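PDB 5BN3: NEQ263 from Nanoarchaeum equitans Kin4-M, which probably binds ATP as one of the two kinds of subunit in the NeqA-NeqB catalytic core of an archaeal ATP synthase. Local coordinates for residues A206-E211 with Y263-L268; R92-L97 with T202-L207. One frame throughout, in Å; residues are numbered along the deposited sequence.

Overall arrangement
Going from the N terminus, the chain passes the small antiparallel strand pair of 62-64 and 91-93 and turns at 94-97, where contact 2 is made once helix 196-215 arrives and closes a loop of 104 residues. The same helix runs on into contact 1, which closes a shorter loop of 51 residues when the turn after helix 255-263 comes back against it. The two loops follow one another along the chain, and the helical segments overlap at A206 and L207, with about 8 Å between contact centres. Helix 196-215 is thus bound to the turn after strand 91-93 and to the lead-in to strand 267-268; R265 of contact 1 also reaches I94 of contact 2.

Contact 1 (A206-E211 with Y263-L268)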
ATOM      1  N   ALA B 206      16.608  -6.644 -33.169  1.00 34.51           N
ATOM      2  CA  ALA B 206      16.567  -8.098 -33.292  1.00 32.81           C
ATOM      3  C   ALA B 206      15.306  -8.563 -34.012  1.00 30.34           C
ATOM      4  O   ALA B 206      15.350  -9.476 -34.842  1.00 33.88           O
ATOM      5  CB  ALA B 206      16.657  -8.742 -31.919  1.00 33.45           C
ATOM      6  N   LEU B 207      14.177  -7.947 -33.678  1.00 31.47           N
ATOM      7  CA  LEU B 207      12.905  -8.284 -34.313  1.00 35.66           C
ATOM      8  C   LEU B 207      12.768  -7.699 -35.719  1.00 36.72           C
ATOM      9  O   LEU B 207      12.068  -8.261 -36.562  1.00 35.08           O
ATOM     10  CB  LEU B 207      11.733  -7.851 -33.429  1.00 36.70           C
ATOM     11  CG  LEU B 207      11.514  -8.732 -32.199  1.00 39.16           C
ATOM     12  CD1 LEU B 207      10.523  -8.094 -31.248  1.00 37.55           C
ATOM     13  CD2 LEU B 207      11.019 -10.094 -32.631  1.00 34.31           C
ATOM     14  N   THR B 208      13.426  -6.570 -35.971  1.00 36.51           N
ATOM     15  CA  THR B 208      13.472  -6.016 -37.321  1.00 36.59           C
ATOM     16  C   THR B 208      14.193  -6.994 -38.246  1.00 35.50           C
ATOM     17  O   THR B 208      13.752  -7.240 -39.369  1.00 37.60           O
ATOM     18  CB  THR B 208      14.175  -4.646 -37.353  1.00 40.40           C
ATOM     19  OG1 THR B 208      13.410  -3.701 -36.595  1.00 39.00           O
ATOM     20  CG2 THR B 208      14.308  -4.144 -38.782  1.00 43.42           C
ATOM     21  N   LEU B 209      15.293  -7.564 -37.763  1.00 37.08           N
ATOM     22  CA  LEU B 209      16.006  -8.592 -38.515  1.00 40.17           C
ATOM     23  C   LEU B 209      15.145  -9.840 -38.662  1.00 42.56           C
ATOM     24  O   LEU B 209      15.105 -10.454 -39.726  1.00 39.19           O
ATOM     25  CB  LEU B 209      17.326  -8.953 -37.828  1.00 42.86           C
ATOM     26  CG  LEU B 209      18.078 -10.121 -38.475  1.00 45.47           C
ATOM     27  CD1 LEU B 209      18.523  -9.750 -39.879  1.00 41.64           C
ATOM     28  CD2 LEU B 209      19.268 -10.566 -37.639  1.00 41.62           C
ATOM     29  N   ALA B 210      14.450 -10.207 -37.590  1.00 35.45           N
ATOM     30  CA  ALA B 210      13.612 -11.402 -37.595  1.00 36.88           C
ATOM     31  C   ALA B 210      12.487 -11.309 -38.621  1.00 36.04           C
ATOM     32  O   ALA B 210      12.198 -12.279 -39.322  1.00 33.82           O
ATOM     33  CB  ALA B 210      13.047 -11.650 -36.213  1.00 32.97           C
ATOM     34  N   GLU B 211      11.849 -10.145 -38.696  1.00 34.21           N
ATOM     35  CA  GLU B 211      10.765  -9.921 -39.650  1.00 38.11           C
ATOM     36  C   GLU B 211      11.276  -9.947 -41.085  1.00 44.54           C
ATOM     37  O   GLU B 211      10.576 -10.399 -41.991  1.00 39.90           O
ATOM     38  CB  GLU B 211      10.070  -8.586 -39.374  1.00 40.93           C
ATOM     39  CG  GLU B 211       9.192  -8.574 -38.134  1.00 41.70           C
ATOM     40  CD  GLU B 211       8.659  -7.191 -37.823  1.00 58.34           C
ATOM     41  OE1 GLU B 211       9.259  -6.200 -38.296  1.00 52.97           O
ATOM     42  OE2 GLU B 211       7.639  -7.092 -37.109  1.00 45.84           O
ATOM     43  N   TYR B 263       6.221  -7.973 -28.374  1.00 30.37           N
ATOM     44  CA  TYR B 263       5.735  -9.355 -28.384  1.00 31.41           C
ATOM     45  C   TYR B 263       4.911  -9.705 -29.627  1.00 36.92           C
ATOM     46  O   TYR B 263       4.976 -10.831 -30.121  1.00 34.45           O
ATOM     47  CB  TYR B 263       4.905  -9.641 -27.128  1.00 25.88           C
ATOM     48  CG  TYR B 263       5.648  -9.507 -25.814  1.00 28.73           C
ATOM     49  CD1 TYR B 263       7.019  -9.704 -25.736  1.00 32.91           C
ATOM     50  CD2 TYR B 263       4.966  -9.191 -24.648  1.00 32.97           C
ATOM     51  CE1 TYR B 263       7.688  -9.586 -24.527  1.00 37.55           C
ATOM     52  CE2 TYR B 263       5.626  -9.071 -23.440  1.00 29.05           C
ATOM     53  CZ  TYR B 263       6.983  -9.270 -23.386  1.00 33.65           C
ATOM     54  OH  TYR B 263       7.633  -9.150 -22.180  1.00 33.62           O
ATOM     55  N   GLU B 264       4.135  -8.745 -30.123  1.00 31.28           N
ATOM     56  CA  GLU B 264       3.249  -8.991 -31.265  1.00 33.74           C
ATOM     57  C   GLU B 264       3.974  -8.983 -32.609  1.00 35.94           C
ATOM     58  O   GLU B 264       3.369  -9.251 -33.649  1.00 35.74           O
ATOM     59  CB  GLU B 264       2.088  -7.990 -31.278  1.00 35.32           C
ATOM     60  CG  GLU B 264       1.058  -8.228 -30.180  1.00 38.80           C
ATOM     61  CD  GLU B 264       0.096  -9.361 -30.504  1.00 63.82           C
ATOM     62  OE1 GLU B 264      -0.215 -10.157 -29.592  1.00 51.67           O
ATOM     63  OE2 GLU B 264      -0.369  -9.449 -31.660  1.00 43.83           O
ATOM     64  N   ARG B 265       5.267  -8.676 -32.587  1.00 32.38           N
ATOM     65  CA  ARG B 265       6.090  -8.798 -33.788  1.00 42.53           C
ATOM     66  C   ARG B 265       6.591 -10.234 -33.883  1.00 42.05           C
ATOM     67  O   ARG B 265       7.795 -10.502 -33.872  1.00 47.03           O
ATOM     68  CB  ARG B 265       7.253  -7.802 -33.765  1.00 33.86           C
ATOM     69  CG  ARG B 265       6.801  -6.346 -33.849  1.00 33.68           C
ATOM     70  CD  ARG B 265       7.967  -5.381 -33.712  1.00 37.12           C
ATOM     71  NE  ARG B 265       8.753  -5.266 -34.940  1.00 44.39           N
ATOM     72  CZ  ARG B 265       9.842  -4.512 -35.063  1.00 44.44           C
ATOM     73  NH1 ARG B 265      10.282  -3.808 -34.031  1.00 35.75           N
ATOM     74  NH2 ARG B 265      10.493  -4.468 -36.216  1.00 38.27           N
ATOM     75  N   SER B 266       5.635 -11.150 -33.968  1.00 39.12           N
ATOM     76  CA  SER B 266       5.893 -12.577 -34.022  1.00 38.67           C
ATOM     77  C   SER B 266       4.717 -13.192 -34.750  1.00 38.37           C
ATOM     78  O   SER B 266       3.749 -12.498 -35.065  1.00 40.17           O
ATOM     79  CB  SER B 266       5.960 -13.146 -32.609  1.00 34.91           C
ATOM     80  OG  SER B 266       4.743 -12.904 -31.920  1.00 36.44           O
ATOM     81  N   GLY B 267       4.785 -14.491 -35.013  1.00 32.14           N
ATOM     82  CA  GLY B 267       3.639 -15.163 -35.584  1.00 28.36           C
ATOM     83  C   GLY B 267       3.909 -15.965 -36.837  1.00 31.98           C
ATOM     84  O   GLY B 267       5.060 -16.202 -37.220  1.00 30.82           O
ATOM     85  N   LEU B 268       2.823 -16.378 -37.478  1.00 38.34           N
ATOM     86  CA  LEU B 268       2.899 -17.250 -38.634  1.00 39.16           C
ATOM     87  C   LEU B 268       2.191 -16.621 -39.824  1.00 36.74           C
ATOM     88  O   LEU B 268       1.125 -16.017 -39.683  1.00 35.64           O
ATOM     89  CB  LEU B 268       2.268 -18.605 -38.300  1.00 35.94           C
ATOM     90  CG  LEU B 268       2.170 -19.657 -39.403  1.00 39.17           C
ATOM     91  CD1 LEU B 268       3.550 -20.134 -39.791  1.00 36.65           C
ATOM     92  CD2 LEU B 268       1.316 -20.824 -38.937  1.00 41.67           C
TER
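L207 and R265 bring the two backbones to their closest approach, 6.9 Å between CA atoms, where helix 196-215 passes the turn that follows helix 255-263. Both belong to the nucleotide-binding domain with its P-loop NTPase fold, and this helix lies against the central sheet: A206, L209 and A210 pack on strand 156-162. R265 is the centre of an inverse gamma turn between helix 255-263 and strand 267-268. Its side chain reaches back to the helix, with CG anti to the carbonyl carbon (chi1 -66°) and a bend at chi3. The guanidinium grips E211 side-on in a salt bridge: R265 NE gives a nearly straight bond to E211 OE2 (3.0 Å) and NH2 another to OE1 (3.0 Å). Both oxygens lie in the guanidinium plane, yet the carboxylate is turned 58° against it and is met from above its own plane. R265 NH2 also donates to T208 OG1 (3.0 Å), slightly tilted from the plane, while this hydroxyl bonds to the carbonyl of R204. NH1 turns to I94 O, so all three nitrogens are engaged and the group's rotation is fixed. L207 CB sits 4.1 Å above one guanidinium face, over its centre. A leucine in place of R265 would probably leave the buried E211 carboxylate without its countercharge and I94 O without its NH1 donor. L207 CD1 lies 4.1 Å from R265 CB, and its sister methyl CD2 rests 3.5 Å from R265 O, a buried carbonyl oxygen with no hydrogen-bond partner.

Contact 2 (R92-L97 with T202-L207); sequences RDINGL and TPRVAL
Apolar packing between I94 and V205 marks where the turn after strand 91-93 meets helix 196-215, a helix of the P-loop NTPase-type nucleotide-binding domain; their CA atoms are 5.5 Å apart. The two side chains lie alongside each other, pointing the same way, and I94 CG2 touches V205 CG1 at 3.9 Å. The other branch of I94 has CG1 between the backbone N and the carbonyl carbon (chi1 61°), which carries CD1 to R204 CB (4.1 Å). I94 also packs on Y201 and T208, one turn of the helix to each side.

Polar contact across the segments is slighter. N95 OD1 accepts a weak, bent hydrogen bond from R204 NE (2.9 Å, 124°) at the guanidinium edge, with amide and guanidinium planes 80° apart. The other partners of R204 lie beyond the segments: NH1 bonds to I200 O, on the same helix, and to Y231 OH, and NH2 forms a salt bridge with D258.

Within the turn, D93 makes an Asx turn, its OD1 accepting from N95 N (2.8 Å), an arrangement consistent with the bend that carries I94 and N95 to the helix. Two acceptors also come close without bonding: I94 O and R204 O stand 3.3 Å apart.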
ATOM      1  N   ARG B  92      15.701   0.037 -42.542  1.00 46.93           N
ATOM      2  CA  ARG B  92      14.353  -0.164 -42.022  1.00 45.04           C
ATOM      3  C   ARG B  92      14.167   0.488 -40.661  1.00 49.05           C
ATOM      4  O   ARG B  92      15.049   0.416 -39.805  1.00 43.27           O
ATOM      5  CB  ARG B  92      14.055  -1.662 -41.897  1.00 44.86           C
ATOM      6  CG  ARG B  92      14.174  -2.437 -43.192  1.00 53.21           C
ATOM      7  CD  ARG B  92      13.109  -2.019 -44.189  1.00 66.76           C
ATOM      8  NE  ARG B  92      13.244  -2.736 -45.454  1.00 81.94           N
ATOM      9  CZ  ARG B  92      12.783  -3.963 -45.669  1.00 83.57           C
ATOM     10  NH1 ARG B  92      12.157  -4.619 -44.702  1.00 82.21           N
ATOM     11  NH2 ARG B  92      12.952  -4.539 -46.851  1.00 75.24           N
ATOM     12  N   ASP B  93      13.013   1.125 -40.473  1.00 47.30           N
ATOM     13  CA  ASP B  93      12.593   1.604 -39.161  1.00 47.49           C
ATOM     14  C   ASP B  93      12.601   0.415 -38.199  1.00 42.25           C
ATOM     15  O   ASP B  93      11.981  -0.616 -38.471  1.00 42.30           O
ATOM     16  CB  ASP B  93      11.186   2.204 -39.260  1.00 46.58           C
ATOM     17  CG  ASP B  93      10.745   2.911 -37.985  1.00 61.90           C
ATOM     18  OD1 ASP B  93      11.195   2.541 -36.880  1.00 50.91           O
ATOM     19  OD2 ASP B  93       9.922   3.845 -38.089  1.00 80.46           O
ATOM     20  N   ILE B  94      13.317   0.556 -37.086  1.00 39.79           N
ATOM     21  CA  ILE B  94      13.460  -0.535 -36.124  1.00 44.19           C
ATOM     22  C   ILE B  94      12.183  -0.794 -35.326  1.00 39.39           C
ATOM     23  O   ILE B  94      12.035  -1.848 -34.706  1.00 43.27           O
ATOM     24  CB  ILE B  94      14.628  -0.303 -35.143  1.00 39.21           C
ATOM     25  CG1 ILE B  94      14.413   0.975 -34.331  1.00 40.67           C
ATOM     26  CG2 ILE B  94      15.961  -0.269 -35.882  1.00 38.70           C
ATOM     27  CD1 ILE B  94      15.281   1.044 -33.091  1.00 39.88           C
ATOM     28  N   ASN B  95      11.273   0.173 -35.329  1.00 38.11           N
ATOM     29  CA  ASN B  95       9.970  -0.019 -34.701  1.00 45.73           C
ATOM     30  C   ASN B  95       9.081  -0.919 -35.550  1.00 58.89           C
ATOM     31  O   ASN B  95       8.243  -1.654 -35.028  1.00 44.64           O
ATOM     32  CB  ASN B  95       9.279   1.326 -34.455  1.00 43.81           C
ATOM     33  CG  ASN B  95       9.913   2.110 -33.321  1.00 54.93           C
ATOM     34  OD1 ASN B  95      10.374   1.533 -32.334  1.00 49.94           O
ATOM     35  ND2 ASN B  95       9.935   3.431 -33.453  1.00 57.69           N
ATOM     36  N   GLY B  96       9.273  -0.859 -36.864  1.00 44.79           N
ATOM     37  CA  GLY B  96       8.497  -1.670 -37.785  1.00 46.77           C
ATOM     38  C   GLY B  96       7.036  -1.264 -37.836  1.00 43.30           C
ATOM     39  O   GLY B  96       6.680  -0.147 -37.461  1.00 41.75           O
ATOM     40  N   LEU B  97       6.189  -2.176 -38.303  1.00 37.72           N
ATOM     41  CA  LEU B  97       4.759  -1.916 -38.424  1.00 39.94           C
ATOM     42  C   LEU B  97       3.955  -3.063 -37.821  1.00 41.82           C
ATOM     43  O   LEU B  97       4.447  -4.186 -37.713  1.00 38.46           O
ATOM     44  CB  LEU B  97       4.378  -1.740 -39.897  1.00 43.51           C
ATOM     45  CG  LEU B  97       5.063  -0.620 -40.683  1.00 44.58           C
ATOM     46  CD1 LEU B  97       4.883  -0.819 -42.180  1.00 47.75           C
ATOM     47  CD2 LEU B  97       4.512   0.729 -40.271  1.00 44.86           C
ATOM     48  N   THR B 202      17.478  -2.889 -28.313  1.00 33.45           N
ATOM     49  CA  THR B 202      17.956  -4.266 -28.490  1.00 34.68           C
ATOM     50  C   THR B 202      16.894  -5.224 -29.049  1.00 35.40           C
ATOM     51  O   THR B 202      17.138  -5.881 -30.061  1.00 34.68           O
ATOM     52  CB  THR B 202      18.573  -4.839 -27.188  1.00 39.01           C
ATOM     53  OG1 THR B 202      19.649  -3.996 -26.760  1.00 35.82           O
ATOM     54  CG2 THR B 202      19.091  -6.244 -27.413  1.00 37.16           C
ATOM     55  N   PRO B 203      15.709  -5.302 -28.410  1.00 33.20           N
ATOM     56  CA  PRO B 203      14.734  -6.229 -28.991  1.00 35.46           C
ATOM     57  C   PRO B 203      14.171  -5.719 -30.312  1.00 35.37           C
ATOM     58  O   PRO B 203      13.704  -6.522 -31.112  1.00 32.52           O
ATOM     59  CB  PRO B 203      13.628  -6.281 -27.932  1.00 33.97           C
ATOM     60  CG  PRO B 203      13.717  -4.962 -27.242  1.00 29.27           C
ATOM     61  CD  PRO B 203      15.183  -4.648 -27.194  1.00 29.76           C
ATOM     62  N   ARG B 204      14.208  -4.407 -30.533  1.00 33.03           N
ATOM     63  CA  ARG B 204      13.666  -3.826 -31.760  1.00 33.14           C
ATOM     64  C   ARG B 204      14.523  -4.122 -32.990  1.00 29.20           C
ATOM     65  O   ARG B 204      13.993  -4.437 -34.058  1.00 33.47           O
ATOM     66  CB  ARG B 204      13.454  -2.316 -31.593  1.00 36.35           C
ATOM     67  CG  ARG B 204      12.239  -1.955 -30.740  1.00 35.49           C
ATOM     68  CD  ARG B 204      12.122  -0.456 -30.517  1.00 40.06           C
ATOM     69  NE  ARG B 204      10.817  -0.088 -29.969  1.00 40.32           N
ATOM     70  CZ  ARG B 204      10.529  -0.054 -28.672  1.00 39.83           C
ATOM     71  NH1 ARG B 204      11.456  -0.360 -27.776  1.00 34.54           N
ATOM     72  NH2 ARG B 204       9.313   0.289 -28.270  1.00 43.54           N
ATOM     73  N   VAL B 205      15.843  -4.025 -32.848  1.00 32.25           N
ATOM     74  CA  VAL B 205      16.725  -4.348 -33.967  1.00 34.89           C
ATOM     75  C   VAL B 205      16.719  -5.854 -34.234  1.00 35.88           C
ATOM     76  O   VAL B 205      16.792  -6.287 -35.381  1.00 34.35           O
ATOM     77  CB  VAL B 205      18.180  -3.817 -33.768  1.00 43.56           C
ATOM     78  CG1 VAL B 205      18.167  -2.346 -33.394  1.00 38.14           C
ATOM     79  CG2 VAL B 205      18.916  -4.607 -32.704  1.00 51.87           C
ATOM     80  N   ALA B 206      16.608  -6.644 -33.169  1.00 34.51           N
ATOM     81  CA  ALA B 206      16.567  -8.098 -33.292  1.00 32.81           C
ATOM     82  C   ALA B 206      15.306  -8.563 -34.012  1.00 30.34           C
ATOM     83  O   ALA B 206      15.350  -9.476 -34.842  1.00 33.88           O
ATOM     84  CB  ALA B 206      16.657  -8.742 -31.919  1.00 33.45           C
ATOM     85  N   LEU B 207      14.177  -7.947 -33.678  1.00 31.47           N
ATOM     86  CA  LEU B 207      12.905  -8.284 -34.313  1.00 35.66           C
ATOM     87  C   LEU B 207      12.768  -7.699 -35.719  1.00 36.72           C
ATOM     88  O   LEU B 207      12.068  -8.261 -36.562  1.00 35.08           O
ATOM     89  CB  LEU B 207      11.733  -7.851 -33.429  1.00 36.70           C
ATOM     90  CG  LEU B 207      11.514  -8.732 -32.199  1.00 39.16           C
ATOM     91  CD1 LEU B 207      10.523  -8.094 -31.248  1.00 37.55           C
ATOM     92  CD2 LEU B 207      11.019 -10.094 -32.631  1.00 34.31           C
TER